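N-alpha-acetyltransferase 38, NatC auxiliary subunit (Saccharomyces cerevisiae, PDB 6YGA) serves as the small auxiliary subunit of the NatC complex, which acetylates the N-termini of nascent proteins cotranslationally at the ribosome. Local coordinates at residues C[14-19]-C[61-66]. Residues are numbered along the deposited sequence; the frame is centred on the assembly and turned at random.
Sequences LIVSLT and RSVKTI
With chi1 at 178°, Val16 turns CG1 to lie anti to its own backbone N, and this branch meets Val63 of the facing segment, where both methyls of Val63 lie 3.9 Å from Val16 CG1. Valine, branched at CB, suits an extended strand, and its short side chain offers a methyl to its neighbour without a long reach. Val16 CG2 looks the other way along the strand, toward CG1 of Ile66, and Leu14 CD1 reaches CG2 of the same isoleucine at 4.2 Å, so Ile66 lies against two residues of 14-19. On the opposite face of the sheet, Ser17 CB rests on CG2 of Thr65 at 3.8 Å, while the long Lys64 side chain runs past the serine, a residue small enough to let it by. The lysine bends at its last torsion (chi4 -71°), bringing NZ to 3.5 Å from Ser17 OG.

The backbones run antiparallel but are irregularly joined. One sound bond, Lys64 N to Ser17 O (2.9 Å), is followed by a weak one from Ser17 N to Thr65 O (3.4 Å). CA-H...O contacts, such as Val16 CA to Thr65 O at 3.3 Å, supplement them.

As in other Sm-like folds, pairing the last strand, 63-69, with the first, 13-18, helps close the small barrel. Strand 13-18 also bonds to strand 23-32, through Leu14 with Gly26 and Val16 with Leu24. Thr25 of N-alpha-acetyltransferase 35 bonds to Thr65 OG1 and Ile66 N, its Phe28 packs on Ile66 and its Val57 on Leu18, so the large auxiliary subunit touches both segments.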
ATOM      1  N   LEU C  14      -0.817 -31.847  23.382  1.00 88.02           N
ATOM      2  CA  LEU C  14      -1.044 -31.702  24.812  1.00 87.38           C
ATOM      3  C   LEU C  14      -2.450 -31.182  25.068  1.00 86.63           C
ATOM      4  O   LEU C  14      -3.037 -30.487  24.234  1.00 84.92           O
ATOM      5  CB  LEU C  14      -0.022 -30.751  25.455  1.00 85.13           C
ATOM      6  CG  LEU C  14       1.441 -31.193  25.415  1.00 84.46           C
ATOM      7  CD1 LEU C  14       2.336 -30.188  26.124  1.00 82.78           C
ATOM      8  CD2 LEU C  14       1.587 -32.575  26.032  1.00 87.88           C
ATOM      9  N   ILE C  15      -2.981 -31.523  26.237  1.00 89.77           N
ATOM     10  CA  ILE C  15      -4.293 -31.069  26.681  1.00 91.63           C
ATOM     11  C   ILE C  15      -4.070 -30.081  27.817  1.00 92.93           C
ATOM     12  O   ILE C  15      -3.513 -30.441  28.862  1.00 97.94           O
ATOM     13  CB  ILE C  15      -5.183 -32.239  27.127  1.00 95.37           C
ATOM     14  CG1 ILE C  15      -5.689 -33.036  25.918  1.00 94.97           C
ATOM     15  CG2 ILE C  15      -6.357 -31.732  27.948  1.00 97.97           C
ATOM     16  CD1 ILE C  15      -4.711 -34.066  25.379  1.00 94.95           C
ATOM     17  N   VAL C  16      -4.495 -28.836  27.614  1.00 90.20           N
ATOM     18  CA  VAL C  16      -4.266 -27.758  28.570  1.00 89.82           C
ATOM     19  C   VAL C  16      -5.621 -27.139  28.895  1.00 91.58           C
ATOM     20  O   VAL C  16      -6.166 -26.365  28.099  1.00 89.25           O
ATOM     21  CB  VAL C  16      -3.291 -26.702  28.038  1.00 83.94           C
ATOM     22  CG1 VAL C  16      -3.129 -25.572  29.046  1.00 83.24           C
ATOM     23  CG2 VAL C  16      -1.947 -27.336  27.726  1.00 81.59           C
ATOM     24  N   SER C  17      -6.168 -27.479  30.060  1.00 94.63           N
ATOM     25  CA  SER C  17      -7.380 -26.836  30.543  1.00 96.54           C
ATOM     26  C   SER C  17      -7.029 -25.467  31.110  1.00 98.61           C
ATOM     27  O   SER C  17      -6.077 -25.334  31.884  1.00 96.62           O
ATOM     28  CB  SER C  17      -8.057 -27.695  31.610  1.00100.22           C
ATOM     29  OG  SER C  17      -9.214 -27.053  32.118  1.00102.44           O
ATOM     30  N   LEU C  18      -7.790 -24.451  30.719  1.00103.26           N
ATOM     31  CA  LEU C  18      -7.530 -23.093  31.169  1.00107.34           C
ATOM     32  C   LEU C  18      -8.311 -22.816  32.453  1.00121.76           C
ATOM     33  O   LEU C  18      -8.945 -23.705  33.026  1.00124.80           O
ATOM     34  CB  LEU C  18      -7.871 -22.093  30.067  1.00 98.08           C
ATOM     35  CG  LEU C  18      -7.043 -22.200  28.787  1.00 89.56           C
ATOM     36  CD1 LEU C  18      -7.306 -21.007  27.882  1.00 84.36           C
ATOM     37  CD2 LEU C  18      -5.562 -22.319  29.114  1.00 87.43           C
ATOM     38  N   THR C  19      -8.270 -21.564  32.917  1.00132.66           N
ATOM     39  CA  THR C  19      -8.963 -21.209  34.151  1.00141.15           C
ATOM     40  C   THR C  19     -10.472 -21.336  34.005  1.00143.64           C
ATOM     41  O   THR C  19     -11.160 -21.695  34.967  1.00148.73           O
ATOM     42  CB  THR C  19      -8.590 -19.788  34.576  1.00143.69           C
ATOM     43  OG1 THR C  19      -8.895 -18.871  33.515  1.00141.23           O
ATOM     44  CG2 THR C  19      -7.107 -19.701  34.907  1.00145.79           C
ATOM     45  N   ARG C  61      -0.164 -18.173  34.743  1.00 99.78           N
ATOM     46  CA  ARG C  61      -1.387 -18.067  35.532  1.00103.91           C
ATOM     47  C   ARG C  61      -2.569 -18.739  34.845  1.00101.42           C
ATOM     48  O   ARG C  61      -3.487 -19.221  35.517  1.00104.40           O
ATOM     49  CB  ARG C  61      -1.702 -16.595  35.803  1.00108.27           C
ATOM     50  CG  ARG C  61      -2.869 -16.360  36.750  1.00116.09           C
ATOM     51  CD  ARG C  61      -3.562 -15.035  36.464  1.00119.42           C
ATOM     52  NE  ARG C  61      -4.338 -15.078  35.227  1.00118.88           N
ATOM     53  CZ  ARG C  61      -5.112 -14.087  34.795  1.00119.19           C
ATOM     54  NH1 ARG C  61      -5.216 -12.969  35.501  1.00122.83           N
ATOM     55  NH2 ARG C  61      -5.786 -14.212  33.659  1.00115.22           N
ATOM     56  N   SER C  62      -2.558 -18.795  33.515  1.00 95.73           N
ATOM     57  CA  SER C  62      -3.723 -19.255  32.771  1.00 91.69           C
ATOM     58  C   SER C  62      -3.863 -20.770  32.737  1.00 89.82           C
ATOM     59  O   SER C  62      -4.966 -21.269  32.486  1.00 90.15           O
ATOM     60  CB  SER C  62      -3.668 -18.716  31.341  1.00 87.38           C
ATOM     61  OG  SER C  62      -3.779 -17.303  31.339  1.00 86.92           O
ATOM     62  N   VAL C  63      -2.789 -21.511  32.980  1.00 87.85           N
ATOM     63  CA  VAL C  63      -2.799 -22.959  32.821  1.00 88.14           C
ATOM     64  C   VAL C  63      -3.312 -23.602  34.103  1.00 93.35           C
ATOM     65  O   VAL C  63      -2.707 -23.452  35.170  1.00 96.79           O
ATOM     66  CB  VAL C  63      -1.403 -23.484  32.458  1.00 85.27           C
ATOM     67  CG1 VAL C  63      -1.367 -24.999  32.513  1.00 85.89           C
ATOM     68  CG2 VAL C  63      -1.004 -22.989  31.077  1.00 82.01           C
ATOM     69  N   LYS C  64      -4.439 -24.309  34.000  1.00 93.96           N
ATOM     70  CA  LYS C  64      -4.930 -25.093  35.127  1.00 96.75           C
ATOM     71  C   LYS C  64      -4.194 -26.423  35.231  1.00 98.01           C
ATOM     72  O   LYS C  64      -3.740 -26.806  36.315  1.00101.43           O
ATOM     73  CB  LYS C  64      -6.440 -25.316  35.002  1.00 98.05           C
ATOM     74  CG  LYS C  64      -6.935 -26.612  35.630  1.00103.49           C
ATOM     75  CD  LYS C  64      -8.455 -26.682  35.654  1.00105.96           C
ATOM     76  CE  LYS C  64      -8.943 -28.082  36.000  1.00109.16           C
ATOM     77  NZ  LYS C  64      -8.689 -29.046  34.893  1.00107.42           N
ATOM     78  N   THR C  65      -4.050 -27.130  34.111  1.00 97.08           N
ATOM     79  CA  THR C  65      -3.391 -28.428  34.122  1.00 98.57           C
ATOM     80  C   THR C  65      -2.862 -28.744  32.730  1.00 95.94           C
ATOM     81  O   THR C  65      -3.304 -28.173  31.731  1.00 92.91           O
ATOM     82  CB  THR C  65      -4.339 -29.535  34.591  1.00101.99           C
ATOM     83  OG1 THR C  65      -3.631 -30.779  34.635  1.00104.19           O
ATOM     84  CG2 THR C  65      -5.514 -29.662  33.636  1.00100.83           C
ATOM     85  N   ILE C  66      -1.908 -29.669  32.686  1.00110.08           N
ATOM     86  CA  ILE C  66      -1.310 -30.146  31.445  1.00107.54           C
ATOM     87  C   ILE C  66      -1.440 -31.662  31.415  1.00111.40           C
ATOM     88  O   ILE C  66      -1.030 -32.343  32.362  1.00117.80           O
ATOM     89  CB  ILE C  66       0.164 -29.716  31.324  1.00105.63           C
ATOM     90  CG1 ILE C  66       0.281 -28.191  31.374  1.00 99.20           C
ATOM     91  CG2 ILE C  66       0.772 -30.238  30.034  1.00104.74           C
ATOM     92  CD1 ILE C  66       1.708 -27.690  31.381  1.00 94.70           C
TER